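Local coordinates for conserved exported protein (Bacteroides fragilis, PDB 3CLW), which is of unknown function but, as a TIM-barrel member of glycoside hydrolase family 30, probably hydrolyses O-glycosidic bonds, at residues S23-W28 against L126-S131; D148-Q153 against Y208-E213; P183-E186 against Q190-A193; P230-G233 against Y237-E240. One frame throughout, in Å; residues are numbered along the deposited sequence.

Contact 1. Residues S23-W28 against L126-S131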
# COMPACT_ATOMS: atom_id res chain seq x y z
N SER A 23 -4.78 -1.11 -0.87
CA SER A 23 -4.27 -0.85 -2.16
C SER A 23 -3.14 -1.80 -2.52
O SER A 23 -2.69 -2.57 -1.69
CB SER A 23 -3.81 0.59 -2.22
OG SER A 23 -3.56 0.97 -3.57
N ALA A 24 -2.72 -1.75 -3.78
CA ALA A 24 -1.48 -2.37 -4.22
C ALA A 24 -1.00 -1.61 -5.44
O ALA A 24 -1.67 -0.69 -5.91
CB ALA A 24 -1.67 -3.86 -4.54
N SER A 25 0.13 -2.02 -5.99
CA SER A 25 0.82 -1.26 -7.01
C SER A 25 0.89 -2.03 -8.34
O SER A 25 1.04 -3.26 -8.35
CB SER A 25 2.22 -0.93 -6.45
OG SER A 25 2.94 -0.13 -7.33
N ASP A 26 0.78 -1.31 -9.45
CA ASP A 26 0.91 -1.86 -10.80
C ASP A 26 2.37 -1.98 -11.32
O ASP A 26 2.60 -2.29 -12.49
CB ASP A 26 0.08 -1.02 -11.76
CG ASP A 26 0.79 0.24 -12.23
OD1 ASP A 26 1.85 0.62 -11.68
OD2 ASP A 26 0.27 0.85 -13.19
N ALA A 27 3.34 -1.70 -10.46
CA ALA A 27 4.70 -1.37 -10.95
C ALA A 27 5.35 -2.55 -11.68
O ALA A 27 5.19 -3.73 -11.25
CB ALA A 27 5.56 -0.92 -9.82
N TRP A 28 6.05 -2.24 -12.77
CA TRP A 28 6.94 -3.17 -13.46
C TRP A 28 6.24 -4.24 -14.28
O TRP A 28 6.39 -4.27 -15.49
CB TRP A 28 7.95 -3.80 -12.51
CG TRP A 28 8.81 -2.82 -11.80
CD1 TRP A 28 9.05 -1.49 -12.12
CD2 TRP A 28 9.58 -3.08 -10.61
NE1 TRP A 28 9.92 -0.94 -11.19
CE2 TRP A 28 10.25 -1.89 -10.26
CE3 TRP A 28 9.77 -4.22 -9.82
CZ2 TRP A 28 11.08 -1.81 -9.16
CZ3 TRP A 28 10.65 -4.14 -8.72
CH2 TRP A 28 11.27 -2.94 -8.40
N LEU A 126 -4.26 6.31 -7.53
CA LEU A 126 -3.12 7.14 -7.12
C LEU A 126 -2.07 6.98 -8.21
O LEU A 126 -1.78 5.83 -8.62
CB LEU A 126 -2.57 6.74 -5.75
CG LEU A 126 -1.36 7.50 -5.15
CD1 LEU A 126 -1.34 7.43 -3.61
CD2 LEU A 126 -0.03 7.03 -5.70
N PHE A 127 -1.54 8.11 -8.69
CA PHE A 127 -0.42 8.15 -9.65
C PHE A 127 0.88 8.44 -8.91
O PHE A 127 0.96 9.43 -8.17
CB PHE A 127 -0.67 9.27 -10.65
CG PHE A 127 -1.58 8.90 -11.78
CD1 PHE A 127 -1.67 9.71 -12.90
CD2 PHE A 127 -2.35 7.72 -11.72
CE1 PHE A 127 -2.51 9.34 -13.95
CE2 PHE A 127 -3.17 7.34 -12.79
CZ PHE A 127 -3.25 8.15 -13.90
N PHE A 128 1.88 7.59 -9.11
CA PHE A 128 3.17 7.77 -8.43
C PHE A 128 4.33 7.67 -9.41
O PHE A 128 4.24 6.95 -10.41
CB PHE A 128 3.36 6.83 -7.21
CG PHE A 128 3.70 5.39 -7.56
CD1 PHE A 128 2.70 4.47 -7.88
CD2 PHE A 128 5.02 4.95 -7.56
CE1 PHE A 128 3.01 3.11 -8.19
CE2 PHE A 128 5.34 3.63 -7.91
CZ PHE A 128 4.32 2.71 -8.21
N THR A 129 5.39 8.43 -9.12
CA THR A 129 6.63 8.42 -9.87
C THR A 129 7.81 8.04 -8.98
O THR A 129 7.87 8.39 -7.77
CB THR A 129 6.96 9.79 -10.51
OG1 THR A 129 6.67 10.85 -9.56
CG2 THR A 129 6.18 10.00 -11.77
N ASN A 130 8.74 7.32 -9.63
CA ASN A 130 10.02 6.91 -9.13
C ASN A 130 11.14 7.80 -9.65
O ASN A 130 12.25 7.80 -9.12
CB ASN A 130 10.30 5.49 -9.55
CG ASN A 130 9.57 4.51 -8.71
OD1 ASN A 130 9.30 4.77 -7.52
ND2 ASN A 130 9.21 3.38 -9.31
N SER A 131 10.85 8.56 -10.68
CA SER A 131 11.79 9.54 -11.19
C SER A 131 11.00 10.51 -12.03
O SER A 131 9.90 10.18 -12.52
CB SER A 131 12.91 8.85 -12.03
OG SER A 131 13.62 9.76 -12.87
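At the C-terminal mouth of the TIM barrel, Phe128 of strand 125-128 reaches across to Ser25 and Ala27, where strand 6-25 runs out into a loop. The far end of the ring does the touching. Ser25 OG lies 3.3 Å from Phe128 CZ and 3.4 Å from Phe128 CE1, approaching obliquely. Ala27 CB comes in at the ring's edge, close to its plane, 4.2 Å from Phe128 CZ. The first torsions aim both partners: Phe128 CG is wedged between its own backbone N and carbonyl carbon (chi1 76°), while Ser25 OG is anti to its backbone N (chi1 -177°). No hydrogen bond crosses between the segments. In a barrel built of parallel strands, 6-25 and 125-128 are not adjacent: strand 68-71 runs between them, and Ala24 makes a backbone hydrogen bond to Arg69 of that strand. Arg69 also forms a cation-pi contact with the Phe128 ring, and Asn71 ND2 bonds to Phe128 O. Asp26 OD1 is 4.4 Å from Phe128 CE1; its carboxylate bonds elsewhere, OD1 to Asn71 N and OD2 to Gln110 NE2. On the loop side, Ala27 CB also sits over one face of the Trp28 ring, 4.2 Å above its plane and nearer the edge than the middle, and Trp28 packs edge-to-face with Trp357.

Contact 2. Residues D148-Q153 against Y208-E213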
# COMPACT_ATOMS: atom_id res chain seq x y z
N ASP A 148 23.28 14.24 -3.69
CA ASP A 148 23.32 15.65 -3.22
C ASP A 148 21.94 16.21 -2.89
O ASP A 148 21.75 16.87 -1.86
CB ASP A 148 24.00 16.55 -4.25
CG ASP A 148 25.43 16.11 -4.56
OD1 ASP A 148 26.06 15.42 -3.71
OD2 ASP A 148 25.90 16.46 -5.66
N CYS A 149 21.00 15.94 -3.79
CA CYS A 149 19.62 16.38 -3.72
C CYS A 149 18.92 15.64 -4.85
O CYS A 149 19.49 14.76 -5.49
CB CYS A 149 19.54 17.89 -3.96
SG CYS A 149 20.20 18.41 -5.56
N ILE A 150 17.67 16.02 -5.11
CA ILE A 150 16.80 15.39 -6.08
C ILE A 150 17.47 15.37 -7.44
O ILE A 150 18.10 16.36 -7.83
CB ILE A 150 15.44 16.12 -6.13
CG1 ILE A 150 14.39 15.31 -6.92
CG2 ILE A 150 15.63 17.61 -6.61
CD1 ILE A 150 12.95 15.80 -6.74
N ASN A 151 17.38 14.23 -8.14
CA ASN A 151 17.86 14.15 -9.51
C ASN A 151 16.85 14.82 -10.47
O ASN A 151 16.19 14.14 -11.28
CB ASN A 151 18.16 12.69 -9.90
CG ASN A 151 18.70 12.56 -11.32
OD1 ASN A 151 19.54 13.36 -11.77
ND2 ASN A 151 18.23 11.53 -12.05
N LEU A 152 16.72 16.13 -10.33
CA LEU A 152 15.80 16.96 -11.11
C LEU A 152 16.42 18.35 -11.22
O LEU A 152 16.94 18.88 -10.26
CB LEU A 152 14.41 17.04 -10.46
CG LEU A 152 13.37 17.97 -11.10
CD1 LEU A 152 12.91 17.47 -12.46
CD2 LEU A 152 12.19 18.13 -10.19
N GLN A 153 16.39 18.91 -12.41
CA GLN A 153 17.00 20.20 -12.60
C GLN A 153 16.25 21.29 -11.84
O GLN A 153 15.03 21.19 -11.60
CB GLN A 153 17.14 20.49 -14.09
CG GLN A 153 18.17 19.59 -14.69
CD GLN A 153 18.35 19.81 -16.17
OE1 GLN A 153 17.39 20.08 -16.89
NE2 GLN A 153 19.59 19.72 -16.63
N TYR A 208 9.39 19.91 -0.38
CA TYR A 208 8.60 21.11 -0.18
C TYR A 208 8.32 21.80 -1.51
O TYR A 208 7.19 22.23 -1.78
CB TYR A 208 9.27 22.05 0.86
CG TYR A 208 8.55 23.37 1.05
CD1 TYR A 208 7.71 23.57 2.12
CD2 TYR A 208 8.71 24.40 0.11
CE1 TYR A 208 7.04 24.80 2.28
CE2 TYR A 208 8.04 25.63 0.25
CZ TYR A 208 7.22 25.82 1.33
OH TYR A 208 6.58 27.04 1.47
N ARG A 209 9.34 21.91 -2.35
CA ARG A 209 9.16 22.52 -3.66
C ARG A 209 8.21 21.74 -4.54
O ARG A 209 7.38 22.34 -5.20
CB ARG A 209 10.49 22.72 -4.41
CG ARG A 209 11.32 23.89 -3.96
CD ARG A 209 12.42 24.23 -4.97
NE ARG A 209 11.94 24.96 -6.16
CZ ARG A 209 12.68 25.18 -7.25
NH1 ARG A 209 13.92 24.70 -7.36
NH2 ARG A 209 12.18 25.87 -8.26
N MET A 210 8.32 20.41 -4.54
CA MET A 210 7.43 19.59 -5.32
C MET A 210 6.00 19.81 -4.84
O MET A 210 5.09 20.00 -5.64
CB MET A 210 7.86 18.11 -5.31
CG MET A 210 8.96 17.74 -6.39
SD MET A 210 8.71 18.46 -8.05
CE MET A 210 7.02 17.86 -8.35
N VAL A 211 5.79 19.84 -3.53
CA VAL A 211 4.46 20.12 -3.02
C VAL A 211 3.96 21.50 -3.48
O VAL A 211 2.86 21.63 -3.99
CB VAL A 211 4.37 19.98 -1.49
CG1 VAL A 211 3.00 20.41 -0.99
CG2 VAL A 211 4.64 18.54 -1.09
N GLU A 212 4.81 22.50 -3.36
CA GLU A 212 4.48 23.85 -3.72
C GLU A 212 4.10 23.93 -5.20
O GLU A 212 3.05 24.49 -5.55
CB GLU A 212 5.67 24.76 -3.39
CG GLU A 212 5.58 26.20 -3.84
CD GLU A 212 6.76 27.04 -3.28
OE1 GLU A 212 7.96 26.67 -3.50
OE2 GLU A 212 6.48 28.03 -2.58
N GLU A 213 4.93 23.35 -6.07
CA GLU A 213 4.65 23.40 -7.50
C GLU A 213 3.42 22.57 -7.92
O GLU A 213 2.61 23.00 -8.78
CB GLU A 213 5.90 22.99 -8.31
CG GLU A 213 7.09 23.93 -8.13
CD GLU A 213 6.81 25.39 -8.49
OE1 GLU A 213 5.98 25.70 -9.37
OE2 GLU A 213 7.46 26.27 -7.88
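In the apolar packing between the barrel's outer helices, Met210 of helix 204-221 is met by Ile150 and Leu152 of the loop that leads into helix 157-173. Leu152 CD2 is 4.1 Å from Met210 SD, the two side chains crossing obliquely. Further back along the methionine, Ile150 CD1 stands 4.5 Å from Met210 CG, a looser approach. The methionine is folded rather than stretched: bends at chi2 (-43°) and chi3 (-55°) curl the thioether back on itself and present the sulfur to the leucine. Ile150 and Leu152 both face the helix; Asn151 between them centres an inverse gamma turn, closed by a weak 2.9 Å hydrogen bond from Leu152 N to Ile150 O. Helices 157-173 and 204-221 belong to the outer layer of the TIM barrel, and Phe157 and Phe160 of the first of them also pack on Met210, so loop and both helices contribute to one apolar cluster. Polar bonds pin the loop from around this apolar patch. Ile150 N bonds to Asp206 OD2, Asn151 N to Ser200 OG, and Arg138 NE to Ile150 O. Arg209, one residue before Met210 on the helix, bonds through NH1 to Asn154 O just beyond the loop segment, while its guanidinium makes a cation-pi contact with Phe157.

Contact 3. Residues P183-E186 against Q190-A193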
# COMPACT_ATOMS: atom_id res chain seq x y z
N PRO A 183 4.65 12.37 -5.83
CA PRO A 183 5.76 12.74 -6.73
C PRO A 183 7.10 12.08 -6.39
O PRO A 183 7.96 11.92 -7.27
CB PRO A 183 5.84 14.27 -6.58
CG PRO A 183 5.42 14.51 -5.14
CD PRO A 183 4.33 13.46 -4.88
N ASN A 184 7.27 11.65 -5.15
CA ASN A 184 8.59 11.14 -4.72
C ASN A 184 8.48 9.84 -3.95
O ASN A 184 7.60 9.71 -3.07
CB ASN A 184 9.30 12.18 -3.84
CG ASN A 184 9.59 13.48 -4.59
OD1 ASN A 184 8.69 14.32 -4.79
ND2 ASN A 184 10.86 13.67 -4.99
N ASN A 185 9.36 8.90 -4.27
CA ASN A 185 9.40 7.62 -3.60
C ASN A 185 10.68 7.43 -2.81
O ASN A 185 11.78 7.69 -3.31
CB ASN A 185 9.33 6.48 -4.61
CG ASN A 185 9.34 5.11 -3.94
OD1 ASN A 185 8.48 4.83 -3.10
ND2 ASN A 185 10.30 4.24 -4.32
N GLU A 186 10.53 6.95 -1.59
CA GLU A 186 11.68 6.69 -0.72
C GLU A 186 12.82 7.72 -0.93
O GLU A 186 13.93 7.36 -1.31
CB GLU A 186 12.12 5.23 -0.88
CG GLU A 186 10.98 4.26 -0.57
CD GLU A 186 11.38 2.78 -0.51
OE1 GLU A 186 12.50 2.44 -0.92
OE2 GLU A 186 10.58 1.96 -0.03
N GLN A 190 19.55 5.96 -1.00
CA GLN A 190 20.69 6.17 -1.86
C GLN A 190 20.46 5.49 -3.20
O GLN A 190 21.03 4.44 -3.49
CB GLN A 190 22.00 5.65 -1.24
CG GLN A 190 23.27 6.13 -1.95
CD GLN A 190 24.53 5.55 -1.33
OE1 GLN A 190 24.85 4.39 -1.55
NE2 GLN A 190 25.23 6.35 -0.53
N TRP A 191 19.64 6.12 -4.04
CA TRP A 191 19.27 5.58 -5.34
C TRP A 191 20.38 5.55 -6.38
O TRP A 191 20.32 4.73 -7.32
CB TRP A 191 18.02 6.30 -5.85
CG TRP A 191 16.85 5.92 -4.99
CD1 TRP A 191 16.27 6.68 -3.99
CD2 TRP A 191 16.16 4.67 -5.00
NE1 TRP A 191 15.25 5.97 -3.39
CE2 TRP A 191 15.15 4.74 -4.00
CE3 TRP A 191 16.29 3.48 -5.77
CZ2 TRP A 191 14.28 3.67 -3.73
CZ3 TRP A 191 15.41 2.41 -5.51
CH2 TRP A 191 14.42 2.52 -4.49
N HIS A 192 21.39 6.41 -6.25
CA HIS A 192 22.45 6.44 -7.28
C HIS A 192 23.31 5.17 -7.28
O HIS A 192 23.95 4.86 -8.27
CB HIS A 192 23.32 7.72 -7.23
CG HIS A 192 24.36 7.72 -6.15
ND1 HIS A 192 24.10 8.14 -4.86
CD2 HIS A 192 25.66 7.34 -6.17
CE1 HIS A 192 25.20 8.05 -4.14
NE2 HIS A 192 26.16 7.55 -4.91
N ALA A 193 23.28 4.42 -6.17
CA ALA A 193 23.92 3.10 -6.09
C ALA A 193 23.12 1.91 -6.73
O ALA A 193 23.50 0.74 -6.58
CB ALA A 193 24.24 2.77 -4.62
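Trp191 turns the N-H edge of its indole onto the main chain of Glu186 and lays its six-membered ring beside the Glu186 side chain. The hydrogen bond from Trp191 NE1 to Glu186 O is 2.8 Å long and fairly straight, with an N-H...O angle of 163°. Its acceptor lies almost exactly in the indole plane, while the donor is tilted 30° from the plane of the carbonyl. This bond helps to set the position of the indole edge. Next to it, Glu186 OE1 is 3.5 Å from Trp191 CZ2, and Glu186 CB is 3.9 Å from the same carbon. Glu186 CG is anti to the carbonyl carbon and the chain runs straight on beyond it, which carries the carboxylate along the benzene side of the indole, the two planes 36° apart. OE1 meets ring carbons here; OE2 hydrogen-bonds to His277 ND1. Asn185, with CG anti to its backbone N, swings ND2 to 4.1 Å from Trp191 CZ2, crossing the indole at about a right angle. The Asn-Glu pair stands just past the fourth barrel strand, where clan GH-A glycosidases carry the acid/base, so such a role for Glu186 is possible by analogy. Both segments belong to the loop from strand 178-182 to helix 204-221; Pro183 and Asn184 pack on that helix, and Asn185 leans on Asn130 beyond strand 125-128.

Contact 4. Residues P230-G233 against Y237-E240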
# COMPACT_ATOMS: atom_id res chain seq x y z
N PRO A 230 5.56 11.64 2.33
CA PRO A 230 6.82 11.56 1.59
C PRO A 230 7.23 10.20 1.05
O PRO A 230 8.24 10.11 0.35
CB PRO A 230 7.84 12.03 2.62
CG PRO A 230 7.27 11.49 3.92
CD PRO A 230 5.77 11.43 3.78
N GLU A 231 6.48 9.14 1.38
CA GLU A 231 6.82 7.78 0.90
C GLU A 231 8.23 7.36 1.33
O GLU A 231 8.97 6.71 0.56
CB GLU A 231 6.71 7.66 -0.63
CG GLU A 231 5.39 8.14 -1.21
CD GLU A 231 4.34 7.03 -1.34
OE1 GLU A 231 3.34 7.27 -2.07
OE2 GLU A 231 4.51 5.94 -0.73
N VAL A 232 8.59 7.73 2.56
CA VAL A 232 9.89 7.29 3.10
C VAL A 232 10.01 5.75 3.22
O VAL A 232 9.06 5.07 3.61
CB VAL A 232 10.28 8.01 4.47
CG1 VAL A 232 10.78 9.48 4.20
CG2 VAL A 232 9.17 7.96 5.48
N GLY A 233 11.17 5.23 2.87
CA GLY A 233 11.36 3.78 2.85
C GLY A 233 11.30 3.07 4.19
O GLY A 233 11.05 1.87 4.26
N TYR A 237 12.51 7.56 9.41
CA TYR A 237 12.67 8.89 8.81
C TYR A 237 11.51 9.84 9.12
O TYR A 237 11.56 11.01 8.77
CB TYR A 237 12.88 8.74 7.32
CG TYR A 237 14.20 8.12 6.98
CD1 TYR A 237 15.37 8.90 6.94
CD2 TYR A 237 14.31 6.76 6.70
CE1 TYR A 237 16.60 8.33 6.63
CE2 TYR A 237 15.52 6.19 6.39
CZ TYR A 237 16.66 6.97 6.36
OH TYR A 237 17.88 6.39 6.04
N LEU A 238 10.46 9.34 9.76
CA LEU A 238 9.37 10.21 10.18
C LEU A 238 9.76 11.08 11.41
O LEU A 238 9.10 12.07 11.72
CB LEU A 238 8.11 9.40 10.47
CG LEU A 238 7.45 8.73 9.24
CD1 LEU A 238 6.19 8.06 9.62
CD2 LEU A 238 7.20 9.71 8.08
N PHE A 239 10.83 10.66 12.08
CA PHE A 239 11.40 11.35 13.23
C PHE A 239 12.88 11.66 12.94
O PHE A 239 13.44 11.16 11.99
CB PHE A 239 11.27 10.45 14.46
CG PHE A 239 9.96 9.69 14.51
CD1 PHE A 239 8.80 10.29 14.99
CD2 PHE A 239 9.89 8.36 14.09
CE1 PHE A 239 7.61 9.60 15.04
CE2 PHE A 239 8.69 7.66 14.14
CZ PHE A 239 7.55 8.29 14.62
N GLU A 240 13.49 12.52 13.74
CA GLU A 240 14.88 12.94 13.49
C GLU A 240 15.81 11.82 13.89
O GLU A 240 15.65 11.26 14.98
CB GLU A 240 15.20 14.22 14.28
CG GLU A 240 16.50 14.93 13.87
CD GLU A 240 16.71 16.27 14.61
OE1 GLU A 240 16.22 16.43 15.76
OE2 GLU A 240 17.35 17.16 14.04
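Val232 closes the fifth strand of the TIM barrel, and its two methyls grip the short 3-10 turn that follows. CG1, beside the backbone N, lies 3.8 Å from Tyr237 CB; CG2 is turned to Leu238 and comes within 3.7 Å of its CD2. Both partners meet the valine obliquely. The tyrosine touches through its CB, not its ring, whereas the leucine uses the end of one branch. The contact is wholly apolar and folds the loop back over the strand end. Around this first shell, Ala276 of the next strand, 270-276, packs on both Val232 and Leu238, and Leu238 also rests on Ile251 and Ile252 of helix 251-256 and on Ile295 of helix 285-300. Backbone hydrogen bonds hold the two sides in place: Val232 to His277, Leu238 to Ile252. Just after Val232, Asn188 OD1 accepts a hydrogen bond from Gly233 N. Glu231 turns away from the loop into a polar cluster. There its OE1 forms a salt bridge with Arg69 NH2 and a hydrogen bond with Ser182 OG, while OE2 bonds to Ser311 OG and His277 NE2.

Contacts 1, 3 and 4 sit round the same end of the barrel, and contact 2 backs the loop of contact 3 from outside. Contacts 1 and 3 have centres 14 Å apart and meet through a probable hydrogen bond, Thr129 OG1 to Pro183 O at 2.8 Å. Contacts 3 and 4, centres 12 Å apart, pack Glu186 CG 3.4 Å from Glu231 O. Contact 2 reaches contact 3 where Ile150 CD1 lies 3.5 Å from Asn184 ND2. Arg69 links contacts 1 and 4, which do not touch, through Phe128 and Glu231; His277 adds a second tie between contacts 3 and 4. This mouth is where a TIM-barrel glycosidase would be expected to hold its substrate.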